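Local coordinates for virulence protein vsdE (Salmonella enterica, PDB 5LQ6) that acts as a cysteine hydrolase effector that suppresses immune responses and contributes to bacterial virulence, at residues Y180-D185 / N191-L196. The protein carries 4 engineered substitutions. Numbering follows the deposited sequence.
Sequences YVQFID and NILPSL
D185 and I192 join the end of edge strand 180-184 to the loop that folds back beside it, in a papain-like (clan CA) cysteine hydrolase. The one direct backbone-to-backbone hydrogen bond between the segments runs from D185 N to I192 O (2.8 Å, 160° at the hydrogen). I184 CA adds a C-H...O contact to the same oxygen. This fastens the backbone of D185, whose OD2 accepts from H165, consistent with a Cys-His-Asp triad completed by C76.

P194, which has no N-H, lays its ring beside the strand, CD 3.5 Å from F183 O. That carbonyl accepts a nearly straight hydrogen bond (175°) from Q182: CG anti to the backbone N (chi1 -179°) and a bend at chi2 bring NE2 within 2.9 Å, with F183 O in the Q182 amide plane. NE2 also donates to a water that donates to L193 O; a second water links F183 N to P194 O. R55 holds Q182 OE1, helping fix the amide's rotation.

Apolar contacts flank these bonds. L193 lies across Q182, its CG 4.0 Å from Q182 CD, and alongside I184, its CD1 3.9 Å from I184 CG2. L196 CD1 approaches the F183 ring obliquely, 3.9 Å from CE2.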
loop_
_atom_site.group_PDB
_atom_site.type_symbol
_atom_site.label_atom_id
_atom_site.label_comp_id
_atom_site.label_asym_id
_atom_site.label_seq_id
_atom_site.Cartn_x
_atom_site.Cartn_y
_atom_site.Cartn_z
ATOM N N TYR A 180 -10.118 14.461 0.743
ATOM C CA TYR A 180 -10.179 13.743 -0.499
ATOM C C TYR A 180 -9.237 12.571 -0.459
ATOM O O TYR A 180 -8.247 12.562 0.280
ATOM C CB TYR A 180 -9.883 14.652 -1.711
ATOM C CG TYR A 180 -8.512 15.222 -1.770
ATOM C CD1 TYR A 180 -7.468 14.536 -2.392
ATOM C CD2 TYR A 180 -8.209 16.463 -1.258
ATOM C CE1 TYR A 180 -6.203 15.035 -2.461
ATOM C CE2 TYR A 180 -6.932 16.977 -1.309
ATOM C CZ TYR A 180 -5.919 16.304 -1.953
ATOM O OH TYR A 180 -4.658 16.830 -2.052
ATOM N N VAL A 181 -9.544 11.562 -1.286
ATOM C CA VAL A 181 -8.659 10.395 -1.400
ATOM C C VAL A 181 -7.580 10.653 -2.452
ATOM O O VAL A 181 -7.887 10.990 -3.582
ATOM C CB VAL A 181 -9.449 9.148 -1.814
ATOM C CG1 VAL A 181 -8.556 7.927 -1.959
ATOM C CG2 VAL A 181 -10.517 8.873 -0.793
ATOM N N GLN A 182 -6.322 10.536 -2.015
ATOM C CA GLN A 182 -5.212 10.505 -2.923
ATOM C C GLN A 182 -4.743 9.069 -3.121
ATOM O O GLN A 182 -4.186 8.474 -2.201
ATOM C CB GLN A 182 -4.082 11.375 -2.437
ATOM C CG GLN A 182 -2.876 11.426 -3.351
ATOM C CD GLN A 182 -3.195 12.077 -4.663
ATOM O OE1 GLN A 182 -3.553 13.289 -4.685
ATOM N NE2 GLN A 182 -3.209 11.311 -5.749
ATOM N N PHE A 183 -4.956 8.544 -4.312
ATOM C CA PHE A 183 -4.310 7.266 -4.687
ATOM C C PHE A 183 -2.857 7.488 -4.897
ATOM O O PHE A 183 -2.431 8.524 -5.445
ATOM C CB PHE A 183 -5.029 6.647 -5.865
ATOM C CG PHE A 183 -6.429 6.190 -5.535
ATOM C CD1 PHE A 183 -6.630 5.090 -4.760
ATOM C CD2 PHE A 183 -7.559 6.875 -5.992
ATOM C CE1 PHE A 183 -7.912 4.620 -4.437
ATOM C CE2 PHE A 183 -8.820 6.412 -5.664
ATOM C CZ PHE A 183 -8.994 5.295 -4.897
ATOM N N ILE A 184 -2.068 6.499 -4.475
ATOM C CA ILE A 184 -0.606 6.544 -4.560
ATOM C C ILE A 184 -0.155 5.211 -5.150
ATOM O O ILE A 184 -0.493 4.165 -4.623
ATOM C CB ILE A 184 0.082 6.773 -3.221
ATOM C CG1 ILE A 184 -0.476 7.977 -2.506
ATOM C CG2 ILE A 184 1.567 6.881 -3.411
ATOM C CD1 ILE A 184 -0.280 7.913 -1.022
ATOM N N ASP A 185 0.587 5.236 -6.235
ATOM C CA ASP A 185 1.126 3.994 -6.824
ATOM C C ASP A 185 2.612 4.171 -6.930
ATOM O O ASP A 185 3.107 4.634 -7.979
ATOM C CB ASP A 185 0.437 3.623 -8.137
ATOM C CG ASP A 185 0.776 2.247 -8.605
ATOM O OD1 ASP A 185 1.774 1.687 -8.124
ATOM O OD2 ASP A 185 0.012 1.700 -9.425
ATOM N N ASN A 191 3.715 7.993 -12.880
ATOM C CA ASN A 191 2.624 8.769 -12.295
ATOM C C ASN A 191 2.283 8.203 -10.899
ATOM O O ASN A 191 1.338 7.452 -10.755
ATOM C CB ASN A 191 1.412 8.767 -13.216
ATOM C CG ASN A 191 0.309 9.702 -12.841
ATOM O OD1 ASN A 191 0.512 10.649 -12.088
ATOM N ND2 ASN A 191 -0.873 9.458 -13.328
ATOM N N ILE A 192 3.087 8.569 -9.936
ATOM C CA ILE A 192 2.989 7.954 -8.617
ATOM C C ILE A 192 1.781 8.498 -7.827
ATOM O O ILE A 192 1.345 7.822 -6.872
ATOM C CB ILE A 192 4.271 8.070 -7.806
ATOM C CG1 ILE A 192 4.644 9.519 -7.574
ATOM C CG2 ILE A 192 5.389 7.292 -8.488
ATOM C CD1 ILE A 192 5.827 9.716 -6.640
ATOM N N LEU A 193 1.248 9.649 -8.194
ATOM C CA LEU A 193 0.060 10.212 -7.582
ATOM C C LEU A 193 -1.021 10.394 -8.620
ATOM O O LEU A 193 -1.310 11.547 -9.048
ATOM C CB LEU A 193 0.309 11.522 -6.840
ATOM C CG LEU A 193 0.677 11.461 -5.367
ATOM C CD1 LEU A 193 1.706 10.515 -4.911
ATOM C CD2 LEU A 193 1.004 12.898 -4.914
ATOM N N PRO A 194 -1.629 9.291 -9.095
ATOM C CA PRO A 194 -2.677 9.394 -10.133
ATOM C C PRO A 194 -3.944 9.997 -9.585
ATOM O O PRO A 194 -4.283 9.775 -8.416
ATOM C CB PRO A 194 -2.857 7.969 -10.575
ATOM C CG PRO A 194 -2.542 7.190 -9.319
ATOM C CD PRO A 194 -1.395 7.891 -8.700
ATOM N N SER A 195 -4.689 10.684 -10.430
ATOM C CA SER A 195 -6.041 11.053 -10.098
ATOM C C SER A 195 -6.935 9.864 -10.230
ATOM O O SER A 195 -6.548 8.861 -10.805
ATOM C CB SER A 195 -6.559 12.147 -11.021
ATOM O OG SER A 195 -6.671 11.642 -12.356
ATOM N N LEU A 196 -8.165 9.959 -9.706
ATOM C CA LEU A 196 -9.132 8.890 -9.898
ATOM C C LEU A 196 -9.326 8.586 -11.389
ATOM O O LEU A 196 -9.315 7.424 -11.802
ATOM C CB LEU A 196 -10.455 9.285 -9.241
ATOM C CG LEU A 196 -11.560 8.221 -9.429
ATOM C CD1 LEU A 196 -11.260 6.972 -8.648
ATOM C CD2 LEU A 196 -12.898 8.801 -8.959
HETATM O O HOH W 1 -3.476 13.022 -8.132
HETATM O O HOH W 2 -6.132 10.054 -6.476
#